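Local coordinates for protein fimbrium subunit Fim1C (Bacteroides vulgatus, PDB 4QB7) that probably forms part of the tip of cell-surface fimbriae, the filaments that mediate bacterial adhesion and biofilm formation, at residues D17-V22 against T159-F164; F40-Y45 against E67-T72; A172-K177 against Y327-K332; V312-N317 against I338-N343. One frame throughout, in Å; residues are numbered along the deposited sequence.

Contact 1 (D17-V22 against T159-F164); sequences DVYTEV and TVQFKF. With SO4 (sulfate ion), chain M.
Lys163 lays the outer part of its chain over one face of the Tyr19 ring. Lys163 CE sits 4.1 Å from the centroid of the Tyr19 ring and only 8° off its normal, a CH-pi contact over the middle of the face. Lys163 NZ lies farther off-centre, at 4.5 Å from the centroid of the Tyr19 ring, and adds a cation-pi term. With CG of Tyr19 anti to its own N (chi1 169°), the ring is carried across toward 159-164, where the amide of Gln161 meets its edge, the NE2 near the ring plane and the amide plane almost perpendicular to the ring. A serine in place of Tyr19 would probably leave the Lys163 chain without a face to lie on and set it free to turn. The backbones run parallel: Asp17 N binds Val160 O, Phe162 N binds Asp17 O at 2.8 Å, and Tyr19 N binds Phe162 O at 2.8 Å. Strand 15-18, within a predicted propeptide, thus lies alongside strand 159-178 in the mixed sheet of this fimbrillin. On one face of the pair Val18 CG1 reaches the edge of the Phe164 ring, 3.7 Å from Phe164 CD2. On the other face Asp17 and Gln161 point the same way, joined by a weak bond of 3.4 Å from Gln161 NE2 to Asp17 OD2. That NE2 also makes a weak bond to a sulfate ion. Past the last backbone bond, one water bridges Tyr19 O and Phe164 N.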
# COMPACT_ATOMS: atom_id res chain seq x y z
N ASP A 17 -1.32 0.30 -23.58
CA ASP A 17 -2.59 0.66 -22.98
C ASP A 17 -2.57 0.22 -21.54
O ASP A 17 -1.91 -0.76 -21.21
CB ASP A 17 -3.77 0.03 -23.75
CG ASP A 17 -5.14 0.44 -23.24
OD1 ASP A 17 -5.30 1.63 -22.83
OD2 ASP A 17 -6.06 -0.42 -23.27
N VAL A 18 -3.25 0.95 -20.68
CA VAL A 18 -3.38 0.64 -19.26
C VAL A 18 -4.87 0.58 -18.99
O VAL A 18 -5.61 1.49 -19.36
CB VAL A 18 -2.64 1.61 -18.33
CG1 VAL A 18 -2.82 1.24 -16.86
CG2 VAL A 18 -1.16 1.67 -18.68
N TYR A 19 -5.31 -0.56 -18.46
CA TYR A 19 -6.69 -0.86 -18.16
C TYR A 19 -7.18 0.03 -17.04
O TYR A 19 -6.45 0.26 -16.08
CB TYR A 19 -6.83 -2.35 -17.81
CG TYR A 19 -8.16 -2.76 -17.23
CD1 TYR A 19 -8.40 -2.64 -15.86
CD2 TYR A 19 -9.14 -3.37 -18.01
CE1 TYR A 19 -9.62 -3.04 -15.30
CE2 TYR A 19 -10.35 -3.79 -17.47
CZ TYR A 19 -10.58 -3.63 -16.11
OH TYR A 19 -11.78 -4.03 -15.55
N THR A 20 -8.39 0.59 -17.22
CA THR A 20 -9.07 1.48 -16.28
C THR A 20 -10.20 0.69 -15.61
O THR A 20 -11.07 0.10 -16.27
CB THR A 20 -9.59 2.77 -16.97
OG1 THR A 20 -8.52 3.42 -17.64
CG2 THR A 20 -10.17 3.75 -15.99
N GLU A 21 -10.18 0.69 -14.28
CA GLU A 21 -11.16 0.04 -13.41
C GLU A 21 -12.47 0.88 -13.35
O GLU A 21 -12.43 2.10 -13.55
CB GLU A 21 -10.56 -0.17 -11.99
CG GLU A 21 -9.94 1.08 -11.35
CD GLU A 21 -8.47 1.41 -11.61
OE1 GLU A 21 -8.03 1.42 -12.79
OE2 GLU A 21 -7.78 1.76 -10.62
N VAL A 22 -13.62 0.22 -13.06
CA VAL A 22 -14.94 0.86 -12.96
C VAL A 22 -15.11 1.50 -11.56
O VAL A 22 -14.49 2.52 -11.26
CB VAL A 22 -16.08 -0.14 -13.29
CG1 VAL A 22 -17.45 0.50 -13.11
CG2 VAL A 22 -15.93 -0.72 -14.70
N THR A 159 -1.34 -4.18 -29.38
CA THR A 159 -1.31 -3.38 -28.16
C THR A 159 -1.17 -4.25 -26.92
O THR A 159 -1.92 -5.22 -26.74
CB THR A 159 -2.57 -2.50 -28.05
OG1 THR A 159 -2.60 -1.64 -29.18
CG2 THR A 159 -2.61 -1.63 -26.79
N VAL A 160 -0.24 -3.85 -26.04
CA VAL A 160 -0.03 -4.53 -24.77
C VAL A 160 -0.91 -3.81 -23.76
O VAL A 160 -0.70 -2.63 -23.49
CB VAL A 160 1.47 -4.61 -24.34
CG1 VAL A 160 1.63 -5.49 -23.11
CG2 VAL A 160 2.33 -5.14 -25.48
N GLN A 161 -1.94 -4.50 -23.24
CA GLN A 161 -2.80 -3.88 -22.24
C GLN A 161 -2.37 -4.30 -20.84
O GLN A 161 -2.56 -5.46 -20.45
CB GLN A 161 -4.28 -4.19 -22.45
CG GLN A 161 -5.13 -3.36 -21.49
CD GLN A 161 -6.57 -3.78 -21.36
OE1 GLN A 161 -6.89 -4.96 -21.19
NE2 GLN A 161 -7.45 -2.80 -21.35
N PHE A 162 -1.84 -3.35 -20.07
CA PHE A 162 -1.41 -3.58 -18.71
C PHE A 162 -2.60 -3.41 -17.78
O PHE A 162 -3.49 -2.61 -18.04
CB PHE A 162 -0.25 -2.66 -18.32
CG PHE A 162 0.98 -2.84 -19.18
CD1 PHE A 162 1.90 -3.85 -18.91
CD2 PHE A 162 1.21 -2.01 -20.28
CE1 PHE A 162 3.02 -4.04 -19.73
CE2 PHE A 162 2.33 -2.20 -21.11
CZ PHE A 162 3.22 -3.22 -20.83
N LYS A 163 -2.63 -4.21 -16.72
CA LYS A 163 -3.65 -4.30 -15.69
C LYS A 163 -2.86 -4.35 -14.40
O LYS A 163 -2.22 -5.36 -14.12
CB LYS A 163 -4.46 -5.59 -15.94
CG LYS A 163 -5.95 -5.58 -15.64
CD LYS A 163 -6.60 -6.38 -16.77
CE LYS A 163 -7.93 -7.02 -16.47
NZ LYS A 163 -8.58 -7.50 -17.73
N PHE A 164 -2.79 -3.23 -13.68
CA PHE A 164 -2.00 -3.12 -12.46
C PHE A 164 -2.75 -3.57 -11.22
O PHE A 164 -3.92 -3.21 -11.04
CB PHE A 164 -1.52 -1.68 -12.29
CG PHE A 164 -0.45 -1.32 -13.29
CD1 PHE A 164 0.85 -1.80 -13.15
CD2 PHE A 164 -0.74 -0.49 -14.37
CE1 PHE A 164 1.84 -1.46 -14.08
CE2 PHE A 164 0.24 -0.18 -15.31
CZ PHE A 164 1.53 -0.65 -15.15
S SO4 M . -11.32 -3.18 -21.59
O1 SO4 M . -12.75 -2.87 -21.64
O2 SO4 M . -11.11 -4.57 -21.17
O3 SO4 M . -10.73 -2.99 -22.92
O4 SO4 M . -10.68 -2.27 -20.65
O HOH W 1 -4.85 -1.04 -14.30

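Contact 2 (F40-Y45 against E67-T72); sequences FGIFAY and EHATWT
A chi1 of 60° tucks CG of Phe40 between its backbone N and carbonyl carbon, and this swings the ring flat over Ala69. The Ala69 methyl CB stands beneath the middle of one face, 3.6 Å from the centroid of the Phe40 ring, as a CH-pi contact. Ile42 turns CG1 anti to its carbonyl carbon (chi1 -47°), bringing Ile42 CD1 to the same methyl, 4.0 Å from Ala69 CB. An alanine at Phe40 is likely to strip the cover from the Ala69 methyl and open a gap beside Phe162, Phe164 and Trp76, whose rings meet Phe40 edge to face. Four backbone bonds zip the strands together: Phe40 and Ala69 exchange one pair, Ile42 and Glu67 the other. Between them Gly41 and His68 form a non-hydrogen-bonded pair, where Gly41 CA approaches Glu67 O at 3.3 Å in a CA-H...O contact. The His68 ring offers its edge to Phe40 O, while its NE2 bonds to Ala38 O. With strand 90-97 hydrogen-bonded along the other edge of 40-47, this is an antiparallel beta ladder with Phe40, Ile42 and Ala69 on one buried face, consistent with the transthyretin-like beta fold of the fimbrillin family.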
# COMPACT_ATOMS: atom_id res chain seq x y z
N PHE A 40 4.95 4.36 -15.74
CA PHE A 40 5.35 3.03 -15.26
C PHE A 40 6.57 2.52 -16.03
O PHE A 40 6.99 3.15 -17.00
CB PHE A 40 4.15 2.05 -15.37
CG PHE A 40 3.58 1.82 -16.76
CD1 PHE A 40 2.63 2.68 -17.29
CD2 PHE A 40 3.94 0.69 -17.50
CE1 PHE A 40 2.08 2.46 -18.56
CE2 PHE A 40 3.39 0.47 -18.77
CZ PHE A 40 2.46 1.35 -19.28
N GLY A 41 7.13 1.41 -15.56
CA GLY A 41 8.28 0.75 -16.17
C GLY A 41 7.95 -0.64 -16.68
O GLY A 41 7.23 -1.38 -16.00
N ILE A 42 8.46 -0.99 -17.87
CA ILE A 42 8.21 -2.27 -18.53
C ILE A 42 9.46 -3.12 -18.63
O ILE A 42 10.52 -2.62 -18.97
CB ILE A 42 7.63 -2.06 -19.97
CG1 ILE A 42 6.49 -1.02 -20.00
CG2 ILE A 42 7.22 -3.39 -20.63
CD1 ILE A 42 6.10 -0.55 -21.42
N PHE A 43 9.29 -4.44 -18.41
CA PHE A 43 10.23 -5.51 -18.67
C PHE A 43 9.67 -6.30 -19.81
O PHE A 43 8.47 -6.58 -19.80
CB PHE A 43 10.44 -6.42 -17.47
CG PHE A 43 11.11 -5.80 -16.26
CD1 PHE A 43 10.36 -5.20 -15.26
CD2 PHE A 43 12.48 -5.94 -16.07
CE1 PHE A 43 10.97 -4.69 -14.10
CE2 PHE A 43 13.10 -5.41 -14.93
CZ PHE A 43 12.34 -4.80 -13.95
N ALA A 44 10.47 -6.64 -20.82
CA ALA A 44 10.01 -7.45 -21.93
C ALA A 44 11.07 -8.47 -22.31
O ALA A 44 12.24 -8.14 -22.46
CB ALA A 44 9.63 -6.58 -23.11
N TYR A 45 10.64 -9.73 -22.41
CA TYR A 45 11.47 -10.90 -22.69
C TYR A 45 11.04 -11.54 -24.00
O TYR A 45 9.95 -12.10 -24.12
CB TYR A 45 11.32 -11.91 -21.54
CG TYR A 45 11.74 -11.43 -20.16
CD1 TYR A 45 10.97 -10.50 -19.46
CD2 TYR A 45 12.81 -12.01 -19.50
CE1 TYR A 45 11.32 -10.09 -18.17
CE2 TYR A 45 13.15 -11.63 -18.20
CZ TYR A 45 12.43 -10.63 -17.56
OH TYR A 45 12.78 -10.23 -16.30
N GLU A 67 11.76 -0.02 -19.28
CA GLU A 67 11.39 0.95 -20.31
C GLU A 67 10.40 1.93 -19.71
O GLU A 67 9.40 1.50 -19.16
CB GLU A 67 10.81 0.26 -21.55
CG GLU A 67 10.63 1.17 -22.75
CD GLU A 67 11.89 1.81 -23.29
OE1 GLU A 67 12.90 1.10 -23.45
OE2 GLU A 67 11.86 3.03 -23.55
N HIS A 68 10.70 3.23 -19.76
CA HIS A 68 9.85 4.27 -19.18
C HIS A 68 8.66 4.60 -20.09
O HIS A 68 8.83 5.20 -21.16
CB HIS A 68 10.66 5.55 -18.89
CG HIS A 68 9.95 6.52 -18.00
ND1 HIS A 68 10.40 7.82 -17.84
CD2 HIS A 68 8.83 6.35 -17.24
CE1 HIS A 68 9.57 8.38 -16.99
NE2 HIS A 68 8.61 7.54 -16.60
N ALA A 69 7.45 4.18 -19.64
CA ALA A 69 6.18 4.42 -20.31
C ALA A 69 5.48 5.60 -19.66
O ALA A 69 5.25 5.60 -18.44
CB ALA A 69 5.31 3.18 -20.27
N THR A 70 5.19 6.65 -20.45
CA THR A 70 4.53 7.86 -19.94
C THR A 70 3.34 8.22 -20.82
O THR A 70 3.27 7.81 -21.99
CB THR A 70 5.52 9.05 -19.87
OG1 THR A 70 6.06 9.34 -21.16
CG2 THR A 70 6.61 8.84 -18.87
N TRP A 71 2.44 9.05 -20.27
CA TRP A 71 1.25 9.55 -20.93
C TRP A 71 1.50 10.95 -21.52
O TRP A 71 1.94 11.85 -20.81
CB TRP A 71 0.11 9.57 -19.92
CG TRP A 71 -1.20 10.04 -20.46
CD1 TRP A 71 -1.76 11.27 -20.28
CD2 TRP A 71 -2.15 9.26 -21.20
NE1 TRP A 71 -3.01 11.30 -20.85
CE2 TRP A 71 -3.27 10.09 -21.45
CE3 TRP A 71 -2.16 7.94 -21.69
CZ2 TRP A 71 -4.41 9.62 -22.11
CZ3 TRP A 71 -3.29 7.49 -22.36
CH2 TRP A 71 -4.40 8.31 -22.55
N THR A 72 1.26 11.11 -22.84
CA THR A 72 1.42 12.38 -23.55
C THR A 72 0.08 12.76 -24.25
O THR A 72 -0.20 12.32 -25.38
CB THR A 72 2.63 12.35 -24.49
OG1 THR A 72 3.79 12.18 -23.70
CG2 THR A 72 2.80 13.65 -25.28

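Contact 3 (A172-K177 against Y327-K332); sequences ANIKVK and YVLTIK. With SO4 (sulfate ion), chain B.
Lys175 and Leu329 sit at the middle of a parallel ladder in which each strand alternately gives and takes. Five backbone bonds make it up: Tyr327 N to Asn173 O, Lys175 N to Tyr327 O, Leu329 N to Lys175 O, Lys177 N to Leu329 O and Ile331 N to Lys177 O. The straightest is Leu329 N to Lys175 O, 2.9 Å with 179° at the hydrogen. CA-H groups add weaker contacts, such as Val176 CA to Leu329 O at 3.3 Å.

The apolar contacts fill one face. Ile174 presents CG1 to the edge of the Tyr327 ring, 4.0 Å from Tyr327 CD2, and Ile174 CG2 meets Leu329 CD1 at 3.9 Å. Val176 CG1 touches the Ile331 CD1 methyl.

Charge gathers on the opposite face. Lys177 has CG between its N and carbonyl carbon (chi1 57°), and the extended chain beyond rises past Thr330, Lys177 CE lying 3.4 Å from Thr330 OG1. Lys177 NZ then bonds sulfate O4 at 2.9 Å. Val328 brings its methyls beneath that ion, which Ala258 N also holds.

Strand 259-270 pairs with the far edge of 159-178 and strand 338-346 with that of 323-331, so both strands are interior to the mixed sheet, with strand 286-296 of another sheet packed under the Ile174, Leu329 and Ile331 face.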
# COMPACT_ATOMS: atom_id res chain seq x y z
N ALA A 172 -6.71 1.77 5.24
CA ALA A 172 -7.56 2.83 4.68
C ALA A 172 -7.98 3.85 5.74
O ALA A 172 -8.10 5.04 5.44
CB ALA A 172 -8.79 2.23 4.04
N ASN A 173 -8.21 3.37 6.98
CA ASN A 173 -8.59 4.21 8.10
C ASN A 173 -8.58 3.46 9.41
O ASN A 173 -8.57 2.24 9.44
CB ASN A 173 -9.98 4.84 7.89
CG ASN A 173 -10.00 6.31 8.18
OD1 ASN A 173 -9.56 6.77 9.23
ND2 ASN A 173 -10.48 7.10 7.24
N ILE A 174 -8.57 4.22 10.49
CA ILE A 174 -8.72 3.81 11.88
C ILE A 174 -9.79 4.76 12.41
O ILE A 174 -9.59 5.97 12.41
CB ILE A 174 -7.42 3.76 12.69
CG1 ILE A 174 -6.42 2.80 12.02
CG2 ILE A 174 -7.74 3.30 14.11
CD1 ILE A 174 -5.04 2.87 12.48
N LYS A 175 -10.98 4.20 12.69
CA LYS A 175 -12.17 4.91 13.16
C LYS A 175 -12.41 4.59 14.64
O LYS A 175 -12.21 3.45 15.05
CB LYS A 175 -13.37 4.48 12.32
CG LYS A 175 -13.37 4.96 10.87
CD LYS A 175 -14.69 4.60 10.25
CE LYS A 175 -14.86 5.10 8.84
NZ LYS A 175 -15.89 4.31 8.12
N VAL A 176 -12.83 5.57 15.46
CA VAL A 176 -13.07 5.36 16.91
C VAL A 176 -14.46 5.82 17.34
O VAL A 176 -14.96 6.81 16.83
CB VAL A 176 -11.99 6.04 17.79
CG1 VAL A 176 -12.06 5.54 19.22
CG2 VAL A 176 -10.57 5.84 17.24
N LYS A 177 -15.07 5.12 18.31
CA LYS A 177 -16.35 5.54 18.90
C LYS A 177 -16.51 5.00 20.32
O LYS A 177 -16.02 3.90 20.59
CB LYS A 177 -17.55 5.09 18.04
CG LYS A 177 -17.61 3.59 17.81
CD LYS A 177 -18.90 3.15 17.23
CE LYS A 177 -18.77 1.69 16.84
NZ LYS A 177 -19.93 1.24 16.03
N TYR A 327 -9.98 -0.30 10.46
CA TYR A 327 -10.20 -0.79 11.83
C TYR A 327 -11.18 0.11 12.55
O TYR A 327 -11.00 1.33 12.55
CB TYR A 327 -8.90 -0.86 12.61
CG TYR A 327 -7.83 -1.72 12.00
CD1 TYR A 327 -7.99 -3.11 11.89
CD2 TYR A 327 -6.62 -1.18 11.58
CE1 TYR A 327 -7.01 -3.91 11.31
CE2 TYR A 327 -5.62 -1.97 11.02
CZ TYR A 327 -5.82 -3.34 10.88
OH TYR A 327 -4.84 -4.14 10.35
N VAL A 328 -12.23 -0.49 13.12
CA VAL A 328 -13.20 0.28 13.91
C VAL A 328 -12.99 -0.12 15.35
O VAL A 328 -13.14 -1.29 15.70
CB VAL A 328 -14.65 0.11 13.42
CG1 VAL A 328 -15.62 0.93 14.29
CG2 VAL A 328 -14.77 0.49 11.94
N LEU A 329 -12.58 0.85 16.18
CA LEU A 329 -12.29 0.72 17.62
C LEU A 329 -13.43 1.25 18.46
O LEU A 329 -13.82 2.43 18.31
CB LEU A 329 -11.02 1.51 18.00
CG LEU A 329 -9.64 0.96 17.73
CD1 LEU A 329 -9.46 0.49 16.27
CD2 LEU A 329 -8.63 2.00 18.06
N THR A 330 -13.97 0.39 19.35
CA THR A 330 -15.04 0.77 20.26
C THR A 330 -14.45 0.87 21.65
O THR A 330 -14.00 -0.13 22.21
CB THR A 330 -16.25 -0.20 20.19
OG1 THR A 330 -16.76 -0.22 18.86
CG2 THR A 330 -17.37 0.21 21.13
N ILE A 331 -14.45 2.08 22.21
CA ILE A 331 -13.96 2.29 23.57
C ILE A 331 -15.12 1.98 24.52
O ILE A 331 -16.16 2.62 24.44
CB ILE A 331 -13.39 3.71 23.76
CG1 ILE A 331 -12.31 4.02 22.69
CG2 ILE A 331 -12.87 3.85 25.18
CD1 ILE A 331 -11.79 5.41 22.71
N LYS A 332 -14.96 0.93 25.35
CA LYS A 332 -15.97 0.50 26.33
C LYS A 332 -15.87 1.42 27.53
O LYS A 332 -14.82 1.49 28.15
CB LYS A 332 -15.76 -0.95 26.75
CG LYS A 332 -16.44 -1.96 25.83
CD LYS A 332 -16.63 -3.32 26.55
CE LYS A 332 -17.84 -3.37 27.45
NZ LYS A 332 -17.56 -4.04 28.76
S SO4 B . -19.31 2.18 12.35
O1 SO4 B . -20.50 2.64 11.65
O2 SO4 B . -19.28 0.71 12.44
O3 SO4 B . -18.12 2.63 11.60
O4 SO4 B . -19.36 2.76 13.68

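Contact 4 (V312-N317 against I338-N343); sequences VSLPKN and ITVEDN
Val312 and Val340 meet methyl to methyl, CG1 of the first on CG2 of the second, at the close-packed end of this contact. Val312 turns its other methyl to Ile338: Val312 CG2 lies 3.8 Å from Ile338 CD1, the two side chains crossing at about a right angle. CG1 of Val312 is anti to its backbone N (chi1 174°) and CG2 beside that N, which splits the branches between the two partners. Val340 does the same from its side, Val340 CG1 lying 3.9 Å from Pro315 CD and 4.3 Å from Leu314 CD2. Behind, Ile338 rests on Ile289 and Tyr291.

Toward Asp342 the contact thins. Pro315 CG leans on Asp342 CB at 3.6 Å, but little else joins the chains there, while Lys316 and Glu341 turn away to the exposed side. The Asp342 carboxylate is held from outside: OD2 bonds Thr318 OG1, and OD1 bonds His325 ND1.

The backbones run 22° apart in direction. The edge strands of two sheets, 301-313 and 338-346, come alongside each other here, joined through side chains without a backbone ladder. Mostly carbon meets carbon, with Ser313 O also near a Val340 methyl and no hydrogen bond between the two segments, so the fit rests on side-chain shape and the burial of apolar surface.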
# COMPACT_ATOMS: atom_id res chain seq x y z
N VAL A 312 -3.97 -1.92 22.02
CA VAL A 312 -5.12 -2.41 21.28
C VAL A 312 -4.59 -3.46 20.30
O VAL A 312 -3.83 -3.11 19.41
CB VAL A 312 -5.87 -1.26 20.56
CG1 VAL A 312 -6.99 -1.78 19.68
CG2 VAL A 312 -6.42 -0.25 21.54
N SER A 313 -4.92 -4.75 20.51
CA SER A 313 -4.46 -5.82 19.63
C SER A 313 -5.26 -5.84 18.35
O SER A 313 -6.49 -5.75 18.40
CB SER A 313 -4.56 -7.18 20.31
OG SER A 313 -3.49 -7.42 21.22
N LEU A 314 -4.57 -5.96 17.20
CA LEU A 314 -5.23 -6.09 15.90
C LEU A 314 -5.55 -7.57 15.68
O LEU A 314 -4.79 -8.44 16.15
CB LEU A 314 -4.40 -5.50 14.77
CG LEU A 314 -4.14 -4.00 14.86
CD1 LEU A 314 -3.19 -3.53 13.79
CD2 LEU A 314 -5.45 -3.20 14.87
N PRO A 315 -6.70 -7.90 15.03
CA PRO A 315 -7.07 -9.32 14.90
C PRO A 315 -6.15 -10.11 13.98
O PRO A 315 -5.32 -9.53 13.28
CB PRO A 315 -8.50 -9.27 14.34
CG PRO A 315 -8.65 -7.94 13.73
CD PRO A 315 -7.74 -7.00 14.47
N LYS A 316 -6.29 -11.43 14.00
CA LYS A 316 -5.52 -12.29 13.11
C LYS A 316 -6.01 -12.08 11.70
O LYS A 316 -7.09 -11.51 11.50
CB LYS A 316 -5.59 -13.78 13.53
CG LYS A 316 -6.96 -14.45 13.45
CD LYS A 316 -6.80 -15.95 13.60
CE LYS A 316 -8.08 -16.75 13.50
NZ LYS A 316 -7.82 -18.21 13.32
N ASN A 317 -5.21 -12.53 10.71
CA ASN A 317 -5.51 -12.46 9.28
C ASN A 317 -5.70 -10.98 8.85
O ASN A 317 -6.61 -10.65 8.10
CB ASN A 317 -6.71 -13.38 8.92
CG ASN A 317 -6.53 -14.82 9.37
OD1 ASN A 317 -5.45 -15.43 9.23
ND2 ASN A 317 -7.57 -15.41 9.95
N ILE A 338 -10.91 -2.00 24.75
CA ILE A 338 -11.11 -1.37 23.43
C ILE A 338 -11.20 -2.55 22.49
O ILE A 338 -10.24 -3.32 22.43
CB ILE A 338 -10.06 -0.34 22.95
CG1 ILE A 338 -9.87 0.81 23.93
CG2 ILE A 338 -10.46 0.17 21.58
CD1 ILE A 338 -8.85 1.92 23.42
N THR A 339 -12.35 -2.74 21.84
CA THR A 339 -12.52 -3.88 20.93
C THR A 339 -12.36 -3.40 19.49
O THR A 339 -12.61 -2.24 19.21
CB THR A 339 -13.84 -4.61 21.18
OG1 THR A 339 -14.91 -3.72 20.98
CG2 THR A 339 -13.93 -5.15 22.58
N VAL A 340 -11.89 -4.30 18.59
CA VAL A 340 -11.58 -3.96 17.20
C VAL A 340 -12.38 -4.79 16.21
O VAL A 340 -12.54 -5.98 16.39
CB VAL A 340 -10.04 -4.13 16.94
CG1 VAL A 340 -9.64 -3.72 15.52
CG2 VAL A 340 -9.23 -3.35 17.95
N GLU A 341 -12.82 -4.14 15.13
CA GLU A 341 -13.45 -4.76 13.97
C GLU A 341 -12.56 -4.47 12.78
O GLU A 341 -12.28 -3.30 12.50
CB GLU A 341 -14.87 -4.24 13.68
CG GLU A 341 -15.89 -4.34 14.80
CD GLU A 341 -17.18 -3.62 14.48
OE1 GLU A 341 -17.96 -4.15 13.65
OE2 GLU A 341 -17.40 -2.50 15.00
N ASP A 342 -12.13 -5.51 12.09
CA ASP A 342 -11.32 -5.36 10.88
C ASP A 342 -12.27 -5.43 9.69
O ASP A 342 -12.73 -6.52 9.33
CB ASP A 342 -10.25 -6.46 10.83
CG ASP A 342 -9.17 -6.35 9.77
OD1 ASP A 342 -9.29 -5.48 8.89
OD2 ASP A 342 -8.21 -7.14 9.82
N ASN A 343 -12.63 -4.29 9.14
CA ASN A 343 -13.50 -4.26 7.98
C ASN A 343 -12.62 -4.30 6.74
O ASN A 343 -11.79 -3.40 6.54
CB ASN A 343 -14.39 -3.03 8.00
CG ASN A 343 -15.31 -2.99 9.20
OD1 ASN A 343 -15.49 -1.96 9.82
ND2 ASN A 343 -15.92 -4.11 9.54

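Contacts 1 and 2 lie at one end of the elongated chain and contacts 3 and 4 at the other, with centres 35 to 40 Å apart across the two groups. Strand 159-178 spans the gap, serving contact 1 near its start and contact 3 near its finish. Contacts 2 and 3 are the buried ones, ladders rich in backbone bonds, antiparallel in the first and parallel in the second. Contact 1 is a parallel ladder that frays into water, ion and lysine contacts; Phe40 of contact 2 packs against its Val18, Phe162 and Phe164, a hydrophobic seam between the two. Contact 4, partly buried, joins different sheets by apolar packing, yet its strand 338-346 hydrogen-bonds to strand 323-331 of contact 3.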